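Local coordinates for protein adenylyltransferase (Bartonella henselae str. Houston-1, PDB 5NH2) that transfers AMP from ATP to tyrosine or threonine residues of host target proteins through its Fic domain, as a secreted virulence factor, at residues 214-218 with 237-242. Numbering follows the deposited sequence.
Sequences KIRLL and VMVAKE
With chi1 at -71° and every later torsion trans, Lys-214 reaches fully extended from helix 212-227 across Val-239 to Glu-242, whose own chain folds about the CB-CG bond (chi2 83°) to turn its carboxylate back toward the amine. The contact packs this helix against strand 237-239, an outermost strand of the mixed five-stranded sheet in the OB-type intracellular delivery domain, their local axes obliquely antiparallel, 9.0 Å apart at closest approach. Val-239 fits between two side chains one helical turn apart: its CG1 packs against the Lys-214 methylenes, 3.6 Å from CD, while its CG2 meets Leu-218 CG, also at 3.6 Å. Val-237 CG1 touches Leu-218 CD2 at 3.8 Å, and Leu-218 also packs on Ile-268 of the adjacent parallel strand. Beyond this apolar patch a salt bridge joins the helix to the loop after the strand: Lys-214 NZ donates to Glu-242 OE2 at 2.8 Å, on the syn side and 17° out of the carboxylate plane, and more weakly to OE1. Asp-208 OD2, from helix 200-208, accepts a hydrogen bond from Val-239 N. A water completes the link, accepting from Lys-214 NZ at 2.7 Å and lying 3.0 Å from Ala-240 O.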
ATOM      1  N   LYS A 214     -16.378   8.159   1.546  1.00 38.26           N
ATOM      2  CA  LYS A 214     -15.515   8.282   0.373  1.00 39.35           C
ATOM      3  C   LYS A 214     -15.014   6.924  -0.105  1.00 40.77           C
ATOM      4  O   LYS A 214     -14.936   6.669  -1.329  1.00 38.36           O
ATOM      5  CB  LYS A 214     -14.404   9.268   0.674  1.00 35.87           C
ATOM      6  CG  LYS A 214     -14.998  10.677   0.732  1.00 35.53           C
ATOM      7  CD  LYS A 214     -13.978  11.781   0.824  1.00 37.11           C
ATOM      8  CE  LYS A 214     -14.708  13.083   1.154  1.00 38.61           C
ATOM      9  NZ  LYS A 214     -13.806  14.229   1.206  1.00 39.50           N
ATOM     10  N   ILE A 215     -14.788   6.015   0.848  1.00 41.18           N
ATOM     11  CA  ILE A 215     -14.351   4.660   0.521  1.00 36.90           C
ATOM     12  C   ILE A 215     -15.391   3.945  -0.342  1.00 40.97           C
ATOM     13  O   ILE A 215     -15.039   3.205  -1.273  1.00 37.22           O
ATOM     14  CB  ILE A 215     -14.054   3.900   1.825  1.00 34.99           C
ATOM     15  CG1 ILE A 215     -12.816   4.516   2.498  1.00 28.79           C
ATOM     16  CG2 ILE A 215     -13.882   2.388   1.570  1.00 31.88           C
ATOM     17  CD1 ILE A 215     -12.529   3.967   3.828  1.00 28.92           C
ATOM     18  N   ARG A 216     -16.684   4.159  -0.051  1.00 45.29           N
ATOM     19  CA  ARG A 216     -17.729   3.527  -0.863  1.00 47.15           C
ATOM     20  C   ARG A 216     -17.612   3.957  -2.321  1.00 44.45           C
ATOM     21  O   ARG A 216     -17.774   3.134  -3.233  1.00 36.31           O
ATOM     22  CB  ARG A 216     -19.136   3.905  -0.371  1.00 49.38           C
ATOM     23  CG  ARG A 216     -19.587   3.526   1.005  1.00 50.08           C
ATOM     24  CD  ARG A 216     -21.162   3.633   1.122  1.00 56.77           C
ATOM     25  NE  ARG A 216     -21.699   4.983   1.394  1.00 61.18           N
ATOM     26  CZ  ARG A 216     -22.061   5.885   0.466  1.00 69.19           C
ATOM     27  NH1 ARG A 216     -21.953   5.610  -0.828  1.00 74.15           N
ATOM     28  NH2 ARG A 216     -22.539   7.076   0.822  1.00 68.70           N
ATOM     29  N   LEU A 217     -17.369   5.266  -2.543  1.00 43.00           N
ATOM     30  CA  LEU A 217     -17.327   5.850  -3.876  1.00 41.15           C
ATOM     31  C   LEU A 217     -16.154   5.310  -4.674  1.00 45.13           C
ATOM     32  O   LEU A 217     -16.312   4.930  -5.847  1.00 44.61           O
ATOM     33  CB  LEU A 217     -17.224   7.372  -3.763  1.00 40.57           C
ATOM     34  CG  LEU A 217     -18.388   8.061  -3.058  1.00 38.52           C
ATOM     35  CD1 LEU A 217     -18.154   9.554  -2.988  1.00 39.83           C
ATOM     36  CD2 LEU A 217     -19.737   7.730  -3.707  1.00 42.64           C
ATOM     37  N   LEU A 218     -14.969   5.249  -4.041  1.00 38.71           N
ATOM     38  CA  LEU A 218     -13.790   4.779  -4.759  1.00 36.73           C
ATOM     39  C   LEU A 218     -13.841   3.274  -4.968  1.00 38.81           C
ATOM     40  O   LEU A 218     -13.366   2.773  -5.992  1.00 37.35           O
ATOM     41  CB  LEU A 218     -12.523   5.151  -4.005  1.00 35.32           C
ATOM     42  CG  LEU A 218     -12.089   6.575  -4.164  1.00 37.72           C
ATOM     43  CD1 LEU A 218     -11.037   6.862  -3.102  1.00 38.28           C
ATOM     44  CD2 LEU A 218     -11.500   6.772  -5.554  1.00 40.36           C
ATOM     45  N   VAL A 237      -6.434   9.215  -9.323  1.00 37.61           N
ATOM     46  CA  VAL A 237      -7.819   8.859  -8.997  1.00 34.02           C
ATOM     47  C   VAL A 237      -8.083   9.379  -7.591  1.00 38.78           C
ATOM     48  O   VAL A 237      -7.368   9.020  -6.650  1.00 43.58           O
ATOM     49  CB  VAL A 237      -8.076   7.338  -9.063  1.00 30.07           C
ATOM     50  CG1 VAL A 237      -9.562   6.988  -8.760  1.00 32.31           C
ATOM     51  CG2 VAL A 237      -7.672   6.810 -10.447  1.00 33.03           C
ATOM     52  N   MET A 238      -9.045  10.277  -7.446  1.00 35.31           N
ATOM     53  CA  MET A 238      -9.288  10.817  -6.123  1.00 37.79           C
ATOM     54  C   MET A 238     -10.721  11.291  -6.043  1.00 44.75           C
ATOM     55  O   MET A 238     -11.421  11.447  -7.059  1.00 36.38           O
ATOM     56  CB  MET A 238      -8.340  11.961  -5.768  1.00 35.89           C
ATOM     57  CG  MET A 238      -8.374  13.034  -6.772  1.00 45.68           C
ATOM     58  SD  MET A 238      -6.848  13.972  -6.771  1.00 54.46           S
ATOM     59  CE  MET A 238      -7.232  15.100  -8.086  1.00 46.94           C
ATOM     60  N   VAL A 239     -11.144  11.500  -4.812  1.00 43.73           N
ATOM     61  CA  VAL A 239     -12.483  11.966  -4.546  1.00 41.48           C
ATOM     62  C   VAL A 239     -12.433  13.473  -4.451  1.00 46.10           C
ATOM     63  O   VAL A 239     -11.535  14.029  -3.807  1.00 45.69           O
ATOM     64  CB  VAL A 239     -13.023  11.330  -3.269  1.00 47.60           C
ATOM     65  CG1 VAL A 239     -14.276  12.074  -2.761  1.00 49.56           C
ATOM     66  CG2 VAL A 239     -13.325   9.860  -3.577  1.00 47.63           C
ATOM     67  N   ALA A 240     -13.376  14.134  -5.122  1.00 46.13           N
ATOM     68  CA  ALA A 240     -13.443  15.585  -5.101  1.00 46.83           C
ATOM     69  C   ALA A 240     -13.380  16.117  -3.676  1.00 46.35           C
ATOM     70  O   ALA A 240     -14.023  15.581  -2.768  1.00 46.15           O
ATOM     71  CB  ALA A 240     -14.735  16.042  -5.774  1.00 56.03           C
ATOM     72  N   LYS A 241     -12.583  17.178  -3.489  1.00 51.62           N
ATOM     73  CA  LYS A 241     -12.457  17.853  -2.197  1.00 56.21           C
ATOM     74  C   LYS A 241     -13.620  18.815  -1.956  1.00 54.76           C
ATOM     75  O   LYS A 241     -14.077  19.513  -2.869  1.00 58.98           O
ATOM     76  CB  LYS A 241     -11.149  18.642  -2.110  1.00 59.07           C
ATOM     77  CG  LYS A 241      -9.889  17.868  -2.354  1.00 67.52           C
ATOM     78  CD  LYS A 241      -8.649  18.703  -1.950  1.00 80.86           C
ATOM     79  CE  LYS A 241      -8.684  19.127  -0.463  1.00 86.86           C
ATOM     80  NZ  LYS A 241      -7.328  19.408   0.098  1.00 89.06           N
ATOM     81  N   GLU A 242     -14.071  18.875  -0.708  1.00 46.48           N
ATOM     82  CA  GLU A 242     -15.187  19.734  -0.376  1.00 52.50           C
ATOM     83  C   GLU A 242     -14.812  21.187  -0.659  1.00 57.99           C
ATOM     84  O   GLU A 242     -13.800  21.692  -0.162  1.00 53.96           O
ATOM     85  CB  GLU A 242     -15.583  19.549   1.094  1.00 62.33           C
ATOM     86  CG  GLU A 242     -16.372  18.274   1.441  1.00 65.83           C
ATOM     87  CD  GLU A 242     -15.473  17.056   1.657  1.00 67.43           C
ATOM     88  OE1 GLU A 242     -14.266  17.238   1.942  1.00 62.57           O
ATOM     89  OE2 GLU A 242     -15.981  15.921   1.532  1.00 68.36           O
TER
HETATM   90  O   HOH W   1     -12.137  14.282  -0.865  1.00 28.07           O